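Long-range contacts in subclass B1 metallo-beta-lactamase (Myroides odoratimimus, PDB 6T5L), which hydrolyses beta-lactam antibiotics, probably including carbapenems, with the help of zinc ions in its active site: residues Thr22-Ile27 / Asp71-Glu76; Ser31-Glu36 / Gly168-Asp173; Leu75-Phe80 / Thr106-His111. All blocks are in the same frame, centred on the assembly; numbering follows the deposited sequence.

Interaction 1 (Thr22-Ile27 / Asp71-Glu76)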
loop_
_atom_site.group_PDB
_atom_site.type_symbol
_atom_site.label_atom_id
_atom_site.label_comp_id
_atom_site.label_asym_id
_atom_site.label_seq_id
_atom_site.Cartn_x
_atom_site.Cartn_y
_atom_site.Cartn_z
ATOM N N THR A 22 4.113 -18.593 3.409
ATOM C CA THR A 22 5.024 -19.177 2.435
ATOM C C THR A 22 6.317 -18.386 2.608
ATOM O O THR A 22 6.324 -17.329 3.243
ATOM C CB THR A 22 4.365 -19.043 1.051
ATOM O OG1 THR A 22 3.407 -20.118 0.850
ATOM C CG2 THR A 22 5.295 -18.900 -0.001
ATOM N N GLU A 23 7.417 -18.911 2.085
ATOM C CA GLU A 23 8.660 -18.153 2.128
ATOM C C GLU A 23 8.545 -16.832 1.368
ATOM O O GLU A 23 9.313 -15.902 1.632
ATOM C CB GLU A 23 9.806 -18.982 1.546
ATOM C CG GLU A 23 9.635 -19.289 0.057
ATOM C CD GLU A 23 10.890 -19.856 -0.597
ATOM O OE1 GLU A 23 12.005 -19.544 -0.129
ATOM O OE2 GLU A 23 10.755 -20.599 -1.591
ATOM N N ASN A 24 7.641 -16.738 0.398
ATOM C CA ASN A 24 7.561 -15.545 -0.435
ATOM C C ASN A 24 6.459 -14.566 -0.051
ATOM O O ASN A 24 6.503 -13.424 -0.507
ATOM C CB ASN A 24 7.299 -15.910 -1.900
ATOM C CG ASN A 24 8.424 -16.731 -2.513
ATOM O OD1 ASN A 24 9.585 -16.442 -2.300
ATOM N ND2 ASN A 24 8.068 -17.729 -3.278
ATOM N N LEU A 25 5.457 -14.994 0.716
ATOM C CA LEU A 25 4.240 -14.217 0.912
ATOM C C LEU A 25 3.573 -14.577 2.236
ATOM O O LEU A 25 3.271 -15.744 2.460
ATOM C CB LEU A 25 3.234 -14.490 -0.225
ATOM C CG LEU A 25 1.922 -13.733 -0.156
ATOM C CD1 LEU A 25 2.277 -12.222 -0.270
ATOM C CD2 LEU A 25 0.896 -14.109 -1.192
ATOM N N ILE A 26 3.296 -13.585 3.071
ATOM C CA ILE A 26 2.447 -13.755 4.254
ATOM C C ILE A 26 1.212 -12.885 4.138
ATOM O O ILE A 26 1.303 -11.704 3.748
ATOM C CB ILE A 26 3.191 -13.394 5.544
ATOM C CG1 ILE A 26 4.348 -14.371 5.740
ATOM C CG2 ILE A 26 2.268 -13.509 6.808
ATOM C CD1 ILE A 26 5.464 -13.761 6.432
ATOM N N ILE A 27 0.053 -13.459 4.486
ATOM C CA ILE A 27 -1.193 -12.697 4.506
ATOM C C ILE A 27 -1.779 -12.809 5.907
ATOM O O ILE A 27 -2.022 -13.918 6.381
ATOM C CB ILE A 27 -2.196 -13.184 3.454
ATOM C CG1 ILE A 27 -1.566 -13.143 2.069
ATOM C CG2 ILE A 27 -3.444 -12.303 3.410
ATOM C CD1 ILE A 27 -2.508 -13.575 0.962
ATOM N N ASP A 71 7.117 -10.675 -9.172
ATOM C CA ASP A 71 6.090 -11.387 -9.931
ATOM C C ASP A 71 5.655 -12.653 -9.192
ATOM O O ASP A 71 4.459 -12.920 -9.086
ATOM C CB ASP A 71 6.561 -11.728 -11.372
ATOM C CG ASP A 71 6.396 -10.546 -12.351
ATOM O OD1 ASP A 71 5.814 -9.514 -11.986
ATOM O OD2 ASP A 71 6.823 -10.674 -13.521
ATOM N N LYS A 72 6.584 -13.434 -8.636
ATOM C CA LYS A 72 6.134 -14.715 -8.074
ATOM C C LYS A 72 5.346 -14.532 -6.775
ATOM O O LYS A 72 4.412 -15.307 -6.529
ATOM C CB LYS A 72 7.291 -15.696 -7.866
ATOM C CG LYS A 72 8.210 -15.421 -6.690
ATOM C CD LYS A 72 9.388 -16.440 -6.693
ATOM C CE LYS A 72 10.716 -15.795 -6.315
ATOM N NZ LYS A 72 10.812 -15.589 -4.870
ATOM N N SER A 73 5.679 -13.509 -5.962
ATOM C CA SER A 73 4.914 -13.201 -4.758
ATOM C C SER A 73 3.516 -12.709 -5.126
ATOM O O SER A 73 2.506 -13.089 -4.486
ATOM C CB SER A 73 5.635 -12.126 -3.923
ATOM O OG SER A 73 6.862 -12.620 -3.389
ATOM N N SER A 74 3.462 -11.838 -6.146
ATOM C CA SER A 74 2.208 -11.306 -6.652
ATOM C C SER A 74 1.304 -12.426 -7.178
ATOM O O SER A 74 0.095 -12.431 -6.910
ATOM C CB SER A 74 2.502 -10.281 -7.756
ATOM O OG SER A 74 3.139 -9.112 -7.261
ATOM N N LEU A 75 1.866 -13.388 -7.928
ATOM C CA LEU A 75 1.052 -14.526 -8.372
ATOM C C LEU A 75 0.535 -15.360 -7.185
ATOM O O LEU A 75 -0.605 -15.854 -7.208
ATOM C CB LEU A 75 1.870 -15.420 -9.320
ATOM C CG LEU A 75 1.243 -16.682 -9.898
ATOM C CD1 LEU A 75 -0.038 -16.378 -10.738
ATOM C CD2 LEU A 75 2.255 -17.581 -10.813
ATOM N N GLU A 76 1.367 -15.579 -6.146
ATOM C CA GLU A 76 0.826 -16.244 -4.959
ATOM C C GLU A 76 -0.349 -15.464 -4.381
ATOM O O GLU A 76 -1.349 -16.058 -3.997
ATOM C CB GLU A 76 1.874 -16.468 -3.865
ATOM C CG GLU A 76 2.979 -17.475 -4.265
ATOM C CD GLU A 76 3.923 -17.875 -3.119
ATOM O OE1 GLU A 76 3.512 -17.876 -1.932
ATOM O OE2 GLU A 76 5.115 -18.147 -3.432
#

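Interaction 2 (Ser31-Glu36 / Gly168-Asp173)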
loop_
_atom_site.group_PDB
_atom_site.type_symbol
_atom_site.label_atom_id
_atom_site.label_comp_id
_atom_site.label_asym_id
_atom_site.label_seq_id
_atom_site.Cartn_x
_atom_site.Cartn_y
_atom_site.Cartn_z
ATOM N N SER A 31 -9.297 -7.838 9.989
ATOM C CA SER A 31 -10.734 -7.653 10.253
ATOM C C SER A 31 -11.485 -8.502 9.219
ATOM O O SER A 31 -10.866 -9.217 8.415
ATOM C CB SER A 31 -11.153 -6.183 10.103
ATOM O OG SER A 31 -11.114 -5.811 8.666
ATOM N N ASN A 32 -12.801 -8.294 9.136
ATOM C CA ASN A 32 -13.594 -8.982 8.129
ATOM C C ASN A 32 -13.284 -8.461 6.719
ATOM O O ASN A 32 -13.399 -9.216 5.757
ATOM C CB ASN A 32 -15.089 -8.866 8.478
ATOM C CG ASN A 32 -15.437 -9.579 9.816
ATOM O OD1 ASN A 32 -14.861 -10.627 10.141
ATOM N ND2 ASN A 32 -16.372 -9.020 10.571
ATOM N N HIS A 33 -12.840 -7.218 6.566
ATOM C CA HIS A 33 -12.567 -6.695 5.240
ATOM C C HIS A 33 -11.101 -6.413 4.963
ATOM O O HIS A 33 -10.767 -6.011 3.841
ATOM C CB HIS A 33 -13.338 -5.393 5.012
ATOM C CG HIS A 33 -14.797 -5.519 5.270
ATOM N ND1 HIS A 33 -15.644 -6.227 4.448
ATOM C CD2 HIS A 33 -15.562 -5.051 6.286
ATOM C CE1 HIS A 33 -16.870 -6.190 4.945
ATOM N NE2 HIS A 33 -16.847 -5.475 6.051
ATOM N N ILE A 34 -10.226 -6.543 5.948
ATOM C CA ILE A 34 -8.907 -5.958 5.823
ATOM C C ILE A 34 -7.862 -7.019 6.099
ATOM O O ILE A 34 -7.741 -7.492 7.221
ATOM C CB ILE A 34 -8.700 -4.761 6.773
ATOM C CG1 ILE A 34 -9.553 -3.585 6.376
ATOM C CG2 ILE A 34 -7.193 -4.411 6.845
ATOM C CD1 ILE A 34 -9.202 -2.942 5.105
ATOM N N TYR A 35 -7.035 -7.261 5.119
ATOM C CA TYR A 35 -5.947 -8.211 5.142
ATOM C C TYR A 35 -4.682 -7.417 4.823
ATOM O O TYR A 35 -4.739 -6.436 4.082
ATOM C CB TYR A 35 -6.173 -9.314 4.074
ATOM C CG TYR A 35 -7.398 -10.226 4.277
ATOM C CD1 TYR A 35 -8.659 -9.774 4.032
ATOM C CD2 TYR A 35 -7.245 -11.555 4.622
ATOM C CE1 TYR A 35 -9.749 -10.565 4.200
ATOM C CE2 TYR A 35 -8.361 -12.397 4.802
ATOM C CZ TYR A 35 -9.608 -11.889 4.584
ATOM O OH TYR A 35 -10.738 -12.670 4.725
ATOM N N GLU A 36 -3.574 -7.808 5.435
ATOM C CA GLU A 36 -2.245 -7.264 5.212
ATOM C C GLU A 36 -1.422 -8.327 4.470
ATOM O O GLU A 36 -1.439 -9.523 4.842
ATOM C CB GLU A 36 -1.599 -6.918 6.558
ATOM C CG GLU A 36 -0.166 -6.406 6.469
ATOM C CD GLU A 36 0.622 -6.376 7.763
ATOM O OE1 GLU A 36 1.353 -5.374 7.888
ATOM O OE2 GLU A 36 0.594 -7.315 8.623
ATOM N N GLY A 168 -4.133 4.888 1.532
ATOM C CA GLY A 168 -5.356 4.152 1.277
ATOM C C GLY A 168 -6.210 4.192 2.539
ATOM O O GLY A 168 -5.700 4.277 3.667
ATOM N N TYR A 169 -7.524 4.205 2.326
ATOM C CA TYR A 169 -8.507 4.320 3.372
ATOM C C TYR A 169 -9.743 3.494 3.065
ATOM O O TYR A 169 -10.358 3.648 1.995
ATOM C CB TYR A 169 -8.914 5.780 3.537
ATOM C CG TYR A 169 -9.849 6.050 4.675
ATOM C CD1 TYR A 169 -9.596 5.549 5.927
ATOM C CD2 TYR A 169 -10.975 6.827 4.493
ATOM C CE1 TYR A 169 -10.457 5.839 7.020
ATOM C CE2 TYR A 169 -11.822 7.130 5.550
ATOM C CZ TYR A 169 -11.568 6.615 6.809
ATOM O OH TYR A 169 -12.397 6.885 7.865
ATOM N N PHE A 170 -10.125 2.671 4.042
ATOM C CA PHE A 170 -11.414 1.981 4.034
ATOM C C PHE A 170 -12.201 2.330 5.297
ATOM O O PHE A 170 -11.949 1.726 6.362
ATOM C CB PHE A 170 -11.146 0.484 3.941
ATOM C CG PHE A 170 -12.382 -0.370 3.690
ATOM C CD1 PHE A 170 -13.117 -0.257 2.515
ATOM C CD2 PHE A 170 -12.802 -1.284 4.658
ATOM C CE1 PHE A 170 -14.249 -1.065 2.315
ATOM C CE2 PHE A 170 -13.934 -2.112 4.456
ATOM C CZ PHE A 170 -14.652 -2.002 3.291
ATOM N N PRO A 171 -13.173 3.270 5.232
ATOM C CA PRO A 171 -13.837 3.718 6.470
ATOM C C PRO A 171 -14.659 2.669 7.191
ATOM O O PRO A 171 -14.828 2.801 8.406
ATOM C CB PRO A 171 -14.740 4.891 6.007
ATOM C CG PRO A 171 -14.851 4.760 4.477
ATOM C CD PRO A 171 -13.555 4.104 4.072
ATOM N N GLU A 172 -15.208 1.672 6.506
ATOM C CA GLU A 172 -16.053 0.676 7.169
ATOM C C GLU A 172 -15.288 -0.059 8.270
ATOM O O GLU A 172 -15.839 -0.360 9.331
ATOM C CB GLU A 172 -16.613 -0.302 6.132
ATOM C CG GLU A 172 -17.647 -1.265 6.664
ATOM C CD GLU A 172 -18.852 -0.545 7.200
ATOM O OE1 GLU A 172 -19.456 0.266 6.459
ATOM O OE2 GLU A 172 -19.154 -0.770 8.383
ATOM N N ASP A 173 -14.006 -0.324 8.067
ATOM C CA ASP A 173 -13.212 -0.961 9.113
ATOM C C ASP A 173 -12.218 0.015 9.727
ATOM O O ASP A 173 -11.187 -0.418 10.238
ATOM C CB ASP A 173 -12.452 -2.178 8.563
ATOM C CG ASP A 173 -13.311 -3.419 8.449
ATOM O OD1 ASP A 173 -14.502 -3.331 8.782
ATOM O OD2 ASP A 173 -12.763 -4.503 8.085
#

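Interaction 3 (Leu75-Phe80 / Thr106-His111)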
loop_
_atom_site.group_PDB
_atom_site.type_symbol
_atom_site.label_atom_id
_atom_site.label_comp_id
_atom_site.label_asym_id
_atom_site.label_seq_id
_atom_site.Cartn_x
_atom_site.Cartn_y
_atom_site.Cartn_z
ATOM N N LEU A 75 1.866 -13.388 -7.928
ATOM C CA LEU A 75 1.052 -14.526 -8.372
ATOM C C LEU A 75 0.535 -15.360 -7.185
ATOM O O LEU A 75 -0.605 -15.854 -7.208
ATOM C CB LEU A 75 1.870 -15.420 -9.320
ATOM C CG LEU A 75 1.243 -16.682 -9.898
ATOM C CD1 LEU A 75 -0.038 -16.378 -10.738
ATOM C CD2 LEU A 75 2.255 -17.581 -10.813
ATOM N N GLU A 76 1.367 -15.579 -6.146
ATOM C CA GLU A 76 0.826 -16.244 -4.959
ATOM C C GLU A 76 -0.349 -15.464 -4.381
ATOM O O GLU A 76 -1.349 -16.058 -3.997
ATOM C CB GLU A 76 1.874 -16.468 -3.865
ATOM C CG GLU A 76 2.979 -17.475 -4.265
ATOM C CD GLU A 76 3.923 -17.875 -3.119
ATOM O OE1 GLU A 76 3.512 -17.876 -1.932
ATOM O OE2 GLU A 76 5.115 -18.147 -3.432
ATOM N N LEU A 77 -0.268 -14.138 -4.336
ATOM C CA LEU A 77 -1.376 -13.339 -3.786
ATOM C C LEU A 77 -2.646 -13.440 -4.650
ATOM O O LEU A 77 -3.754 -13.673 -4.133
ATOM C CB LEU A 77 -0.934 -11.892 -3.669
ATOM C CG LEU A 77 -1.998 -10.884 -3.242
ATOM C CD1 LEU A 77 -2.573 -11.287 -1.930
ATOM C CD2 LEU A 77 -1.437 -9.536 -3.087
ATOM N N ILE A 78 -2.499 -13.293 -5.961
ATOM C CA ILE A 78 -3.652 -13.368 -6.882
ATOM C C ILE A 78 -4.326 -14.737 -6.799
ATOM O O ILE A 78 -5.552 -14.838 -6.654
ATOM C CB ILE A 78 -3.195 -13.047 -8.317
ATOM C CG1 ILE A 78 -2.751 -11.578 -8.393
ATOM C CG2 ILE A 78 -4.317 -13.368 -9.318
ATOM C CD1 ILE A 78 -1.896 -11.195 -9.628
ATOM N N ASN A 79 -3.529 -15.809 -6.825
ATOM C CA ASN A 79 -4.080 -17.154 -6.695
ATOM C C ASN A 79 -4.732 -17.333 -5.333
ATOM O O ASN A 79 -5.797 -17.946 -5.224
ATOM C CB ASN A 79 -2.972 -18.185 -6.927
ATOM C CG ASN A 79 -2.641 -18.390 -8.446
ATOM O OD1 ASN A 79 -3.428 -18.027 -9.333
ATOM N ND2 ASN A 79 -1.487 -18.949 -8.718
ATOM N N PHE A 80 -4.146 -16.762 -4.271
ATOM C CA PHE A 80 -4.833 -16.844 -2.981
ATOM C C PHE A 80 -6.201 -16.159 -3.027
ATOM O O PHE A 80 -7.194 -16.660 -2.481
ATOM C CB PHE A 80 -3.986 -16.224 -1.888
ATOM C CG PHE A 80 -4.735 -15.978 -0.586
ATOM C CD1 PHE A 80 -4.861 -16.971 0.359
ATOM C CD2 PHE A 80 -5.284 -14.742 -0.316
ATOM C CE1 PHE A 80 -5.518 -16.737 1.576
ATOM C CE2 PHE A 80 -5.950 -14.488 0.900
ATOM C CZ PHE A 80 -6.075 -15.488 1.840
ATOM N N THR A 106 3.705 -6.565 -13.579
ATOM C CA THR A 106 3.482 -7.404 -14.776
ATOM C C THR A 106 2.491 -8.529 -14.479
ATOM O O THR A 106 1.645 -8.887 -15.314
ATOM C CB THR A 106 4.807 -7.996 -15.269
ATOM O OG1 THR A 106 5.727 -6.953 -15.707
ATOM C CG2 THR A 106 4.564 -8.968 -16.454
ATOM N N GLU A 107 2.578 -9.110 -13.292
ATOM C CA GLU A 107 1.735 -10.253 -13.014
ATOM C C GLU A 107 0.284 -9.815 -12.862
ATOM O O GLU A 107 -0.639 -10.500 -13.322
ATOM C CB GLU A 107 2.292 -10.953 -11.781
ATOM C CG GLU A 107 1.735 -12.258 -11.531
ATOM C CD GLU A 107 2.053 -13.266 -12.621
ATOM O OE1 GLU A 107 3.210 -13.553 -12.904
ATOM O OE2 GLU A 107 1.083 -13.729 -13.211
ATOM N N PHE A 108 0.072 -8.640 -12.269
ATOM C CA PHE A 108 -1.275 -8.076 -12.157
ATOM C C PHE A 108 -1.809 -7.708 -13.530
ATOM O O PHE A 108 -2.980 -7.999 -13.872
ATOM C CB PHE A 108 -1.286 -6.828 -11.254
ATOM C CG PHE A 108 -1.309 -7.144 -9.785
ATOM C CD1 PHE A 108 -0.156 -7.565 -9.158
ATOM C CD2 PHE A 108 -2.490 -6.997 -9.004
ATOM C CE1 PHE A 108 -0.161 -7.890 -7.800
ATOM C CE2 PHE A 108 -2.474 -7.348 -7.615
ATOM C CZ PHE A 108 -1.350 -7.771 -7.038
ATOM N N GLU A 109 -0.975 -7.076 -14.342
ATOM C CA GLU A 109 -1.439 -6.689 -15.682
ATOM C C GLU A 109 -1.812 -7.929 -16.522
ATOM O O GLU A 109 -2.781 -7.896 -17.304
ATOM C CB GLU A 109 -0.372 -5.842 -16.377
ATOM C CG GLU A 109 -0.119 -4.506 -15.705
ATOM C CD GLU A 109 0.823 -3.612 -16.510
ATOM O OE1 GLU A 109 1.907 -4.093 -16.859
ATOM O OE2 GLU A 109 0.492 -2.434 -16.786
ATOM N N ASN A 110 -1.112 -9.044 -16.309
ATOM C CA ASN A 110 -1.382 -10.264 -17.049
ATOM C C ASN A 110 -2.651 -10.947 -16.604
ATOM O O ASN A 110 -3.183 -11.773 -17.356
ATOM C CB ASN A 110 -0.238 -11.237 -16.921
ATOM C CG ASN A 110 0.948 -10.848 -17.806
ATOM O OD1 ASN A 110 0.877 -9.871 -18.557
ATOM N ND2 ASN A 110 2.054 -11.551 -17.661
ATOM N N HIS A 111 -3.158 -10.618 -15.426
ATOM C CA HIS A 111 -4.491 -11.046 -15.055
ATOM C C HIS A 111 -5.531 -9.970 -15.367
ATOM O O HIS A 111 -6.645 -10.050 -14.861
ATOM C CB HIS A 111 -4.535 -11.434 -13.572
ATOM C CG HIS A 111 -3.761 -12.681 -13.258
ATOM N ND1 HIS A 111 -2.386 -12.722 -13.266
ATOM C CD2 HIS A 111 -4.170 -13.938 -12.944
ATOM C CE1 HIS A 111 -1.976 -13.953 -13.008
ATOM N NE2 HIS A 111 -3.041 -14.708 -12.791
HETATM O O HOH W 1 -3.407 -17.413 -11.935
#

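Interaction 1 (Thr22-Ile27 / Asp71-Glu76)
Asn24 faces Lys72 and Glu76 across a seam of the alpha-beta/beta-alpha metallo-beta-lactamase fold, where the turn between strands 17-21 and 25-29 of the six-stranded sheet meets the first turn and a half of helix 71-83. The charged side chains of Lys72 and Glu76 both cross that of Asn24 at about a right angle, and its amide serves one with each end. The N-H side is the well-directed one: ND2 gives a hydrogen bond of 3.0 Å to OE2 of Glu76, nearly straight at 170° and in the amide plane, although the amide and carboxylate planes are turned 60° apart. The carbonyl side is less well directed: NZ of Lys72 donates a 3.0 Å hydrogen bond to OD1 of Asn24 from above the carbonyl plane, not on a lone pair. Lys72 gets there by bending its chain at chi3 and chi4, whereas Glu76 reaches out extended beyond CG. Its other oxygen, OE1, is hydrogen-bonded to the hydroxyl of Tyr20, which would limit rotation of the carboxylate, though the exact place of OE1 is less sure. Next in the chain, buried Leu25 lies alongside Glu76, pointing the opposite way. With CG of Leu25 anti to its backbone N (chi1 -179°), methyl CD2 is laid against the helix, 3.7 Å from CB of Glu76 and 3.8 Å from the backbone O of Ser73.

Interaction 2 (Ser31-Glu36 / Gly168-Asp173)
The turn that leads into strand 34-41 meets the turn that follows strand 167-170, with His33 lying against Phe170 and Asp173. The two rings form an offset edge-to-face pair, the edge of Phe170 toward the face of His33, with centroids 5.5 Å apart and planes at 62°. With CG of Phe170 anti to the backbone N (chi1 -170°), its ring is carried across to His33, and CE2 of Phe170 comes 3.4 Å from CB of His33. Each turn grows from a different sheet of the alpha-beta/beta-alpha sandwich, the six-stranded one for His33 and the five-stranded one for Phe170, so the contact bridges the two sheets. Farther in, methyl CD1 of Ile34 packs 4.0 Å from CD2 of Phe170, the two side chains pointing opposite ways. Asp173 comes to the histidine from another side: its OD1 lies at the ring edge, near the plane, 3.2 Å from CD2 of His33. A bent hydrogen bond (143°) from the backbone N of His33 to OD2 of Asp173 is doubtful, because OD2 sits too close to OG of Ser31. The turn of the imidazole is further restrained where ND1 of His33 is hydrogen-bonded to the backbone O of Leu57.

Interaction 3 (Leu75-Phe80 / Thr106-His111)
Ile78 fills the space between helix 71-83 and the end of helix 105-110, and its two branches find two different rings. CB points toward the second helix. From it, CG2 leaves anti to the backbone N and settles over one face of His111, 4.0 Å from the ring centroid. The other branch runs through CG1 to CD1, which lies over the centre of the Phe108 ring, 4.0 Å from its centroid and only 7° off the normal; the same methyl also comes 4.0 Å from the backbone O of Glu107. The two methyl-to-ring contacts are both CH-pi. The helix segments run at 36° to each other with axes 10.1 Å apart. CD1 of Leu75 lies 3.8 Å from CE1 of His111, and the Leu75 side chain runs aslant to that of Glu107, whose chain is bent at chi2. The imidazole is set by its own helix: ND1 of His111 donates to the backbone O of Glu107 at 2.8 Å, an almost straight bond that meets the oxygen from the opposite face to the backbone N of His111. NE2 of His111 is joined through a water to OD1 of Asn79. The polar edge of the ring is thus engaged, and its pi face can receive the methyl of Ile78.

Interactions 1 and 3 are neighbours, their centres 10 Å apart; both use helix 71-83 and share residues Leu75 and Glu76. They touch where CD1 of Ile27 meets the Phe80 ring and CD2 of Leu25 approaches Leu77. Interaction 2 lies about 20 Å from interaction 1 and 21 Å from interaction 3, centre to centre, yet strands 25-29 and 34-41 adjoin in the six-stranded sheet, so Ile27 packs on Tyr35. Along the chain, interactions 1 and 2 interleave and interaction 3 is nested inside the loop closed by interaction 2. Interaction 1 ties the six-stranded sheet to helix 71-83, interaction 3 ties that helix to helix 105-110, and interaction 2 joins the two sheets.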